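Local coordinates for protein alpha,alpha-trehalose-phosphate synthase (UDP-forming) (Burkholderia vietnamiensis, PDB 5TVG) that belongs to glycosyltransferase family 20, has the two-domain GT-B fold, and holds uridine-5'-diphosphate in its pocket in this structure, at residues G44-G49 and T71-G76; L12-N17 and W137-H142. All blocks are in the same frame, centred on the assembly; numbering follows the deposited sequence.

Contact 1 of 2, residues G44-G49 and T71-G76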
ATOM      1  N   GLY A  44     -53.120   7.882  -3.265  1.00 40.23           N
ATOM      2  CA  GLY A  44     -53.214   6.618  -2.542  1.00 38.77           C
ATOM      3  C   GLY A  44     -52.281   5.541  -3.072  1.00 41.06           C
ATOM      4  O   GLY A  44     -52.693   4.381  -3.245  1.00 37.35           O
ATOM      5  N   GLY A  45     -51.020   5.916  -3.322  1.00 36.10           N
ATOM      6  CA  GLY A  45     -50.077   5.082  -4.043  1.00 39.10           C
ATOM      7  C   GLY A  45     -49.307   4.075  -3.182  1.00 45.90           C
ATOM      8  O   GLY A  45     -49.560   3.886  -1.989  1.00 36.03           O
ATOM      9  N   VAL A  46     -48.326   3.433  -3.820  1.00 34.55           N
ATOM     10  CA  VAL A  46     -47.532   2.378  -3.212  1.00 40.16           C
ATOM     11  C   VAL A  46     -46.059   2.699  -3.403  1.00 40.79           C
ATOM     12  O   VAL A  46     -45.650   3.190  -4.466  1.00 34.35           O
ATOM     13  CB  VAL A  46     -47.859   0.993  -3.819  1.00 39.63           C
ATOM     14  CG1 VAL A  46     -47.051  -0.090  -3.139  1.00 40.93           C
ATOM     15  CG2 VAL A  46     -49.383   0.675  -3.757  1.00 35.77           C
ATOM     16  N   TRP A  47     -45.259   2.447  -2.370  1.00 41.62           N
ATOM     17  CA  TRP A  47     -43.807   2.526  -2.477  1.00 34.90           C
ATOM     18  C   TRP A  47     -43.249   1.109  -2.341  1.00 35.48           C
ATOM     19  O   TRP A  47     -43.377   0.488  -1.285  1.00 35.34           O
ATOM     20  CB  TRP A  47     -43.240   3.502  -1.432  1.00 38.13           C
ATOM     21  CG  TRP A  47     -41.760   3.897  -1.594  1.00 32.75           C
ATOM     22  CD1 TRP A  47     -40.839   3.323  -2.422  1.00 32.12           C
ATOM     23  CD2 TRP A  47     -41.056   4.937  -0.876  1.00 32.82           C
ATOM     24  NE1 TRP A  47     -39.603   3.947  -2.280  1.00 33.96           N
ATOM     25  CE2 TRP A  47     -39.713   4.933  -1.335  1.00 32.20           C
ATOM     26  CE3 TRP A  47     -41.433   5.873   0.101  1.00 33.44           C
ATOM     27  CZ2 TRP A  47     -38.746   5.814  -0.838  1.00 32.20           C
ATOM     28  CZ3 TRP A  47     -40.476   6.759   0.578  1.00 33.44           C
ATOM     29  CH2 TRP A  47     -39.143   6.708   0.124  1.00 32.84           C
ATOM     30  N   PHE A  48     -42.633   0.604  -3.411  1.00 35.22           N
ATOM     31  CA  PHE A  48     -42.155  -0.766  -3.514  1.00 33.03           C
ATOM     32  C   PHE A  48     -40.627  -0.779  -3.624  1.00 37.98           C
ATOM     33  O   PHE A  48     -40.029   0.120  -4.233  1.00 31.78           O
ATOM     34  CB  PHE A  48     -42.789  -1.438  -4.737  1.00 40.56           C
ATOM     35  CG  PHE A  48     -42.287  -2.836  -5.008  1.00 34.98           C
ATOM     36  CD1 PHE A  48     -42.876  -3.924  -4.391  1.00 34.21           C
ATOM     37  CD2 PHE A  48     -41.224  -3.057  -5.888  1.00 35.32           C
ATOM     38  CE1 PHE A  48     -42.420  -5.209  -4.640  1.00 35.92           C
ATOM     39  CE2 PHE A  48     -40.773  -4.332  -6.149  1.00 39.74           C
ATOM     40  CZ  PHE A  48     -41.370  -5.428  -5.514  1.00 38.83           C
ATOM     41  N   GLY A  49     -39.993  -1.750  -2.974  1.00 33.00           N
ATOM     42  CA  GLY A  49     -38.566  -1.941  -3.113  1.00 32.67           C
ATOM     43  C   GLY A  49     -37.994  -2.756  -1.955  1.00 46.96           C
ATOM     44  O   GLY A  49     -38.725  -3.382  -1.196  1.00 40.44           O
ATOM     45  N   THR A  71     -49.268   2.904   0.898  1.00 43.10           N
ATOM     46  CA  THR A  71     -48.855   1.528   1.131  1.00 45.90           C
ATOM     47  C   THR A  71     -47.355   1.359   0.875  1.00 43.39           C
ATOM     48  O   THR A  71     -46.813   1.897  -0.096  1.00 43.14           O
ATOM     49  CB  THR A  71     -49.654   0.585   0.240  1.00 38.05           C
ATOM     50  OG1 THR A  71     -51.043   0.735   0.541  1.00 51.63           O
ATOM     51  CG2 THR A  71     -49.248  -0.846   0.478  1.00 38.44           C
ATOM     52  N   TYR A  72     -46.678   0.643   1.772  1.00 44.34           N
ATOM     53  CA  TYR A  72     -45.266   0.306   1.623  1.00 41.72           C
ATOM     54  C   TYR A  72     -45.173  -1.203   1.421  1.00 45.64           C
ATOM     55  O   TYR A  72     -45.552  -1.973   2.308  1.00 50.66           O
ATOM     56  CB  TYR A  72     -44.460   0.749   2.845  1.00 41.73           C
ATOM     57  CG  TYR A  72     -44.529   2.234   3.154  1.00 42.95           C
ATOM     58  CD1 TYR A  72     -45.595   2.774   3.864  1.00 44.13           C
ATOM     59  CD2 TYR A  72     -43.515   3.091   2.754  1.00 42.02           C
ATOM     60  CE1 TYR A  72     -45.652   4.136   4.153  1.00 45.77           C
ATOM     61  CE2 TYR A  72     -43.563   4.448   3.035  1.00 45.59           C
ATOM     62  CZ  TYR A  72     -44.624   4.970   3.732  1.00 51.07           C
ATOM     63  OH  TYR A  72     -44.658   6.329   4.002  1.00 52.87           O
ATOM     64  N   ALA A  73     -44.665  -1.632   0.268  1.00 40.79           N
ATOM     65  CA  ALA A  73     -44.560  -3.054  -0.043  1.00 41.70           C
ATOM     66  C   ALA A  73     -43.081  -3.384  -0.200  1.00 47.22           C
ATOM     67  O   ALA A  73     -42.456  -2.941  -1.170  1.00 46.88           O
ATOM     68  CB  ALA A  73     -45.359  -3.405  -1.299  1.00 44.47           C
ATOM     69  N   THR A  74     -42.507  -4.124   0.771  1.00 41.74           N
ATOM     70  CA  THR A  74     -41.061  -4.347   0.801  1.00 47.52           C
ATOM     71  C   THR A  74     -40.676  -5.823   0.838  1.00 51.27           C
ATOM     72  O   THR A  74     -41.437  -6.699   1.275  1.00 55.06           O
ATOM     73  CB  THR A  74     -40.378  -3.630   1.989  1.00 48.40           C
ATOM     74  OG1 THR A  74     -40.916  -4.119   3.219  1.00 55.11           O
ATOM     75  CG2 THR A  74     -40.578  -2.106   1.906  1.00 38.51           C
ATOM     76  N   LEU A  75     -39.432  -6.062   0.431  1.00 43.52           N
ATOM     77  CA  LEU A  75     -38.864  -7.390   0.304  1.00 47.90           C
ATOM     78  C   LEU A  75     -37.427  -7.353   0.793  1.00 48.88           C
ATOM     79  O   LEU A  75     -36.731  -6.342   0.638  1.00 50.61           O
ATOM     80  CB  LEU A  75     -38.863  -7.875  -1.156  1.00 39.30           C
ATOM     81  CG  LEU A  75     -40.180  -8.283  -1.778  1.00 44.39           C
ATOM     82  CD1 LEU A  75     -40.049  -8.185  -3.279  1.00 36.34           C
ATOM     83  CD2 LEU A  75     -40.557  -9.735  -1.337  1.00 38.67           C
ATOM     84  N   GLY A  76     -36.982  -8.479   1.367  1.00 45.49           N
ATOM     85  CA  GLY A  76     -35.591  -8.629   1.738  1.00 38.92           C
ATOM     86  C   GLY A  76     -34.816  -9.226   0.588  1.00 45.55           C
ATOM     87  O   GLY A  76     -35.414  -9.664  -0.394  1.00 41.35           O
TER
HETATM   88  O   HOH W   1     -51.966   2.363  -1.106  1.00 43.55           O
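Trp47 brings CE3 of its indole to CE2 of the Tyr72 ring, 3.9 Å apart, the two side chains crossing obliquely on one face of a parallel strand pair. With CG of Trp47 anti to its backbone N (chi1 -169°) and that of Tyr72 anti to its carbonyl carbon, the rings converge from neighbouring strands. On the face of Val46, Phe48 and Ala73, the small Ala73 lets Phe48 CD1 come within 4.0 Å of its CB; Phe48 CZ also meets Leu75 CD1 at 3.8 Å. Between the two faces runs a ladder of five backbone hydrogen bonds, from Thr71 N to Gly45 O at 3.1 Å through to Leu75 N on Gly49 O. At the backbone angles of Gly49 a CB would be jammed against the preceding carbonyl O, so glycine suits this corner of the chain. Gly44, with positive phi, ends helix 31-43 in a Schellman motif. In the sheet of the N-terminal Rossmann-like domain, that helix covers Trp47 and Tyr72, and helix 109-127 covers Phe48 and Leu75 on the opposite face. Strand 46-48 lies between strands 70-77 and 12-16, and Trp47 NE1 is hydrogen-bonded to Ser16 OG of the latter.

Contact 2 of 2, residues L12-N17 and W137-H142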
ATOM      1  N   LEU A  12     -49.841   6.347  -7.866  1.00 33.85           N
ATOM      2  CA  LEU A  12     -48.413   6.443  -8.154  1.00 32.96           C
ATOM      3  C   LEU A  12     -47.720   5.301  -7.437  1.00 32.80           C
ATOM      4  O   LEU A  12     -47.874   5.154  -6.223  1.00 37.27           O
ATOM      5  CB  LEU A  12     -47.842   7.774  -7.691  1.00 32.80           C
ATOM      6  CG  LEU A  12     -46.304   7.902  -7.891  1.00 31.99           C
ATOM      7  CD1 LEU A  12     -45.908   7.991  -9.374  1.00 31.51           C
ATOM      8  CD2 LEU A  12     -45.816   9.076  -7.117  1.00 32.06           C
ATOM      9  N   ILE A  13     -46.969   4.494  -8.184  1.00 32.29           N
ATOM     10  CA  ILE A  13     -46.142   3.431  -7.625  1.00 41.40           C
ATOM     11  C   ILE A  13     -44.685   3.895  -7.704  1.00 31.40           C
ATOM     12  O   ILE A  13     -44.109   3.957  -8.796  1.00 30.90           O
ATOM     13  CB  ILE A  13     -46.320   2.105  -8.376  1.00 39.56           C
ATOM     14  CG1 ILE A  13     -47.797   1.790  -8.656  1.00 38.17           C
ATOM     15  CG2 ILE A  13     -45.526   0.961  -7.656  1.00 32.33           C
ATOM     16  CD1 ILE A  13     -48.675   1.596  -7.436  1.00 33.84           C
ATOM     17  N   VAL A  14     -44.074   4.174  -6.566  1.00 38.76           N
ATOM     18  CA  VAL A  14     -42.653   4.529  -6.520  1.00 37.61           C
ATOM     19  C   VAL A  14     -41.864   3.253  -6.278  1.00 37.22           C
ATOM     20  O   VAL A  14     -42.191   2.467  -5.380  1.00 41.76           O
ATOM     21  CB  VAL A  14     -42.373   5.580  -5.430  1.00 31.08           C
ATOM     22  CG1 VAL A  14     -40.829   5.770  -5.185  1.00 30.67           C
ATOM     23  CG2 VAL A  14     -43.027   6.907  -5.790  1.00 31.17           C
ATOM     24  N   VAL A  15     -40.864   3.017  -7.119  1.00 34.18           N
ATOM     25  CA  VAL A  15     -40.002   1.846  -7.038  1.00 35.90           C
ATOM     26  C   VAL A  15     -38.578   2.365  -6.848  1.00 37.99           C
ATOM     27  O   VAL A  15     -38.110   3.200  -7.639  1.00 32.00           O
ATOM     28  CB  VAL A  15     -40.122   0.965  -8.295  1.00 36.84           C
ATOM     29  CG1 VAL A  15     -39.203  -0.261  -8.196  1.00 31.36           C
ATOM     30  CG2 VAL A  15     -41.590   0.555  -8.563  1.00 30.67           C
ATOM     31  N   SER A  16     -37.925   1.952  -5.760  1.00 30.22           N
ATOM     32  CA  SER A  16     -36.559   2.402  -5.500  1.00 29.99           C
ATOM     33  C   SER A  16     -35.807   1.340  -4.703  1.00 38.44           C
ATOM     34  O   SER A  16     -36.393   0.374  -4.203  1.00 39.52           O
ATOM     35  CB  SER A  16     -36.545   3.757  -4.784  1.00 30.06           C
ATOM     36  OG  SER A  16     -37.150   3.696  -3.509  1.00 31.09           O
ATOM     37  N   ASN A  17     -34.488   1.519  -4.597  1.00 42.95           N
ATOM     38  CA  ASN A  17     -33.677   0.491  -3.952  1.00 35.07           C
ATOM     39  C   ASN A  17     -34.012   0.358  -2.475  1.00 37.02           C
ATOM     40  O   ASN A  17     -34.179  -0.757  -1.977  1.00 49.21           O
ATOM     41  CB  ASN A  17     -32.191   0.740  -4.123  1.00 39.60           C
ATOM     42  CG  ASN A  17     -31.357  -0.464  -3.627  1.00 56.36           C
ATOM     43  OD1 ASN A  17     -31.647  -1.625  -3.979  1.00 58.15           O
ATOM     44  ND2 ASN A  17     -30.355  -0.200  -2.784  1.00 53.67           N
ATOM     45  N   TRP A 137     -43.081   4.843 -11.207  1.00 30.04           N
ATOM     46  CA  TRP A 137     -41.964   5.775 -11.218  1.00 29.60           C
ATOM     47  C   TRP A 137     -40.763   5.053 -10.615  1.00 33.41           C
ATOM     48  O   TRP A 137     -40.692   4.881  -9.393  1.00 30.32           O
ATOM     49  CB  TRP A 137     -42.322   7.039 -10.426  1.00 29.83           C
ATOM     50  CG  TRP A 137     -41.308   8.204 -10.552  1.00 36.81           C
ATOM     51  CD1 TRP A 137     -40.150   8.236 -11.306  1.00 32.06           C
ATOM     52  CD2 TRP A 137     -41.398   9.480  -9.915  1.00 33.59           C
ATOM     53  NE1 TRP A 137     -39.528   9.469 -11.184  1.00 32.60           N
ATOM     54  CE2 TRP A 137     -40.261  10.242 -10.324  1.00 34.78           C
ATOM     55  CE3 TRP A 137     -42.319  10.055  -9.029  1.00 30.37           C
ATOM     56  CZ2 TRP A 137     -40.028  11.548  -9.876  1.00 29.84           C
ATOM     57  CZ3 TRP A 137     -42.092  11.347  -8.586  1.00 32.73           C
ATOM     58  CH2 TRP A 137     -40.929  12.079  -8.995  1.00 30.38           C
ATOM     59  N   VAL A 138     -39.807   4.648 -11.470  1.00 28.96           N
ATOM     60  CA  VAL A 138     -38.653   3.854 -11.046  1.00 28.79           C
ATOM     61  C   VAL A 138     -37.466   4.797 -10.873  1.00 38.93           C
ATOM     62  O   VAL A 138     -37.286   5.731 -11.677  1.00 28.33           O
ATOM     63  CB  VAL A 138     -38.328   2.740 -12.067  1.00 33.46           C
ATOM     64  CG1 VAL A 138     -37.171   1.889 -11.590  1.00 28.71           C
ATOM     65  CG2 VAL A 138     -39.556   1.844 -12.336  1.00 29.19           C
ATOM     66  N   HIS A 139     -36.672   4.584  -9.810  1.00 28.53           N
ATOM     67  CA  HIS A 139     -35.626   5.535  -9.415  1.00 28.40           C
ATOM     68  C   HIS A 139     -34.261   4.866  -9.392  1.00 33.60           C
ATOM     69  O   HIS A 139     -34.061   3.870  -8.682  1.00 38.48           O
ATOM     70  CB  HIS A 139     -35.903   6.156  -8.047  1.00 28.74           C
ATOM     71  CG  HIS A 139     -37.047   7.125  -8.057  1.00 43.32           C
ATOM     72  ND1 HIS A 139     -36.868   8.491  -8.117  1.00 37.26           N
ATOM     73  CD2 HIS A 139     -38.390   6.916  -8.075  1.00 40.07           C
ATOM     74  CE1 HIS A 139     -38.052   9.082  -8.143  1.00 42.04           C
ATOM     75  NE2 HIS A 139     -38.990   8.150  -8.109  1.00 37.89           N
ATOM     76  N   ASP A 140     -33.348   5.413 -10.193  1.00 31.96           N
ATOM     77  CA  ASP A 140     -31.897   5.320 -10.038  1.00 35.43           C
ATOM     78  C   ASP A 140     -31.287   4.035 -10.589  1.00 33.21           C
ATOM     79  O   ASP A 140     -31.986   3.069 -10.936  1.00 34.19           O
ATOM     80  CB  ASP A 140     -31.515   5.520  -8.566  1.00 28.37           C
ATOM     81  CG  ASP A 140     -30.365   6.539  -8.376  1.00 38.64           C
ATOM     82  OD1 ASP A 140     -29.809   7.020  -9.384  1.00 30.95           O
ATOM     83  OD2 ASP A 140     -29.999   6.854  -7.213  1.00 34.63           O
ATOM     84  N   TYR A 141     -29.954   4.041 -10.633  1.00 28.11           N
ATOM     85  CA  TYR A 141     -29.133   3.145 -11.435  1.00 28.15           C
ATOM     86  C   TYR A 141     -29.219   1.682 -10.999  1.00 28.44           C
ATOM     87  O   TYR A 141     -28.942   0.800 -11.820  1.00 37.24           O
ATOM     88  CB  TYR A 141     -27.661   3.623 -11.361  1.00 28.27           C
ATOM     89  CG  TYR A 141     -27.105   3.627  -9.934  1.00 36.25           C
ATOM     90  CD1 TYR A 141     -27.358   4.689  -9.057  1.00 31.62           C
ATOM     91  CD2 TYR A 141     -26.360   2.556  -9.451  1.00 33.79           C
ATOM     92  CE1 TYR A 141     -26.847   4.710  -7.743  1.00 29.25           C
ATOM     93  CE2 TYR A 141     -25.836   2.570  -8.149  1.00 32.54           C
ATOM     94  CZ  TYR A 141     -26.090   3.645  -7.303  1.00 31.29           C
ATOM     95  OH  TYR A 141     -25.584   3.630  -6.023  1.00 30.00           O
ATOM     96  N   HIS A 142     -29.611   1.393  -9.751  1.00 28.70           N
ATOM     97  CA  HIS A 142     -29.868  -0.003  -9.371  1.00 32.56           C
ATOM     98  C   HIS A 142     -30.926  -0.665 -10.257  1.00 35.06           C
ATOM     99  O   HIS A 142     -30.919  -1.891 -10.403  1.00 33.85           O
ATOM    100  CB  HIS A 142     -30.359  -0.093  -7.917  1.00 33.18           C
ATOM    101  CG  HIS A 142     -29.515   0.677  -6.943  1.00 39.82           C
ATOM    102  ND1 HIS A 142     -29.698   2.023  -6.696  1.00 39.93           N
ATOM    103  CD2 HIS A 142     -28.470   0.295  -6.170  1.00 38.10           C
ATOM    104  CE1 HIS A 142     -28.802   2.434  -5.814  1.00 38.24           C
ATOM    105  NE2 HIS A 142     -28.043   1.406  -5.481  1.00 39.87           N
TER
HETATM  106  O   HOH W   2     -32.672   2.982  -6.365  1.00 30.63           O
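Ile13, Val15, Trp137 and His139 join strands 12-16 and 137-139 in parallel, 16° apart, through three backbone hydrogen bonds: Trp137 N to Ile13 O at 2.8 Å, Val15 N to Trp137 O, and His139 N to Val15 O. Leu12 turns its two methyls to Trp137: CD1 lies 3.9 Å from Trp137 CB, and CD2 sits at the edge of the indole. His139 NE2 stands 3.1 Å above one face of the Trp137 indole, offset toward the rim. Val14 CG1 meets His139 CD2 at 4.0 Å, and the imidazole has Val15 O at its edge, in the ring plane. Its ND1 is bonded to His164 NE2, a second histidine that fixes the ring's rotation. On the opposite face of the sheet from Val14 and Trp137, Val15 CB packs on Val138 CG2 at 4.2 Å; beta-branched and apolar, valine favours extended backbone angles and fills this buried layer.

The two strands are central in the sheet of the N-terminal Rossmann-like domain of the GT-B fold, and the chain leaves both at their C-terminal ends, on the side where the bound UDP lies, about 10 Å from the side chain of His142. There Asn17 stacks on His142: with CG anti to its backbone N (chi1 -171°), its amide lies 8° from parallel to the imidazole, and Asn17 CB makes a CH-pi contact 4.0 Å from the ring centroid of His142. Tyr141 CE2 approaches the opposite face of this imidazole, so the ring is sandwiched. A water binds Asn17 N at 2.9 Å, gives a hydrogen bond to His139 O at 2.8 Å, and also bonds His142 ND1, linking the two segments beyond the last direct backbone bond, His139 N to Val15 O. Asn17 OD1 is taken by Tyr85 OH of helix 79-98.

How the contacts relate
Both contacts are buried parallel pairings in one sheet, their centres about 11 Å apart, and the strands 46-48 and 12-16 that they contribute are direct neighbours. Phe48 N bonds to Val14 O at 2.7 Å, and Val46 CB packs on Ile13 CD1, which continues the sheet from contact 1 into contact 2. Contact 1 lies nearer the sheet's margin, with partly exposed Thr71 and Thr74, and is mostly backbone ladder plus apolar and aromatic packing. Contact 2 is deeper, every touching residue buried, and has fewer backbone bonds but more polar chemistry: histidines, an asparagine and a bridging water gather where its strands end, closer to the bound UDP.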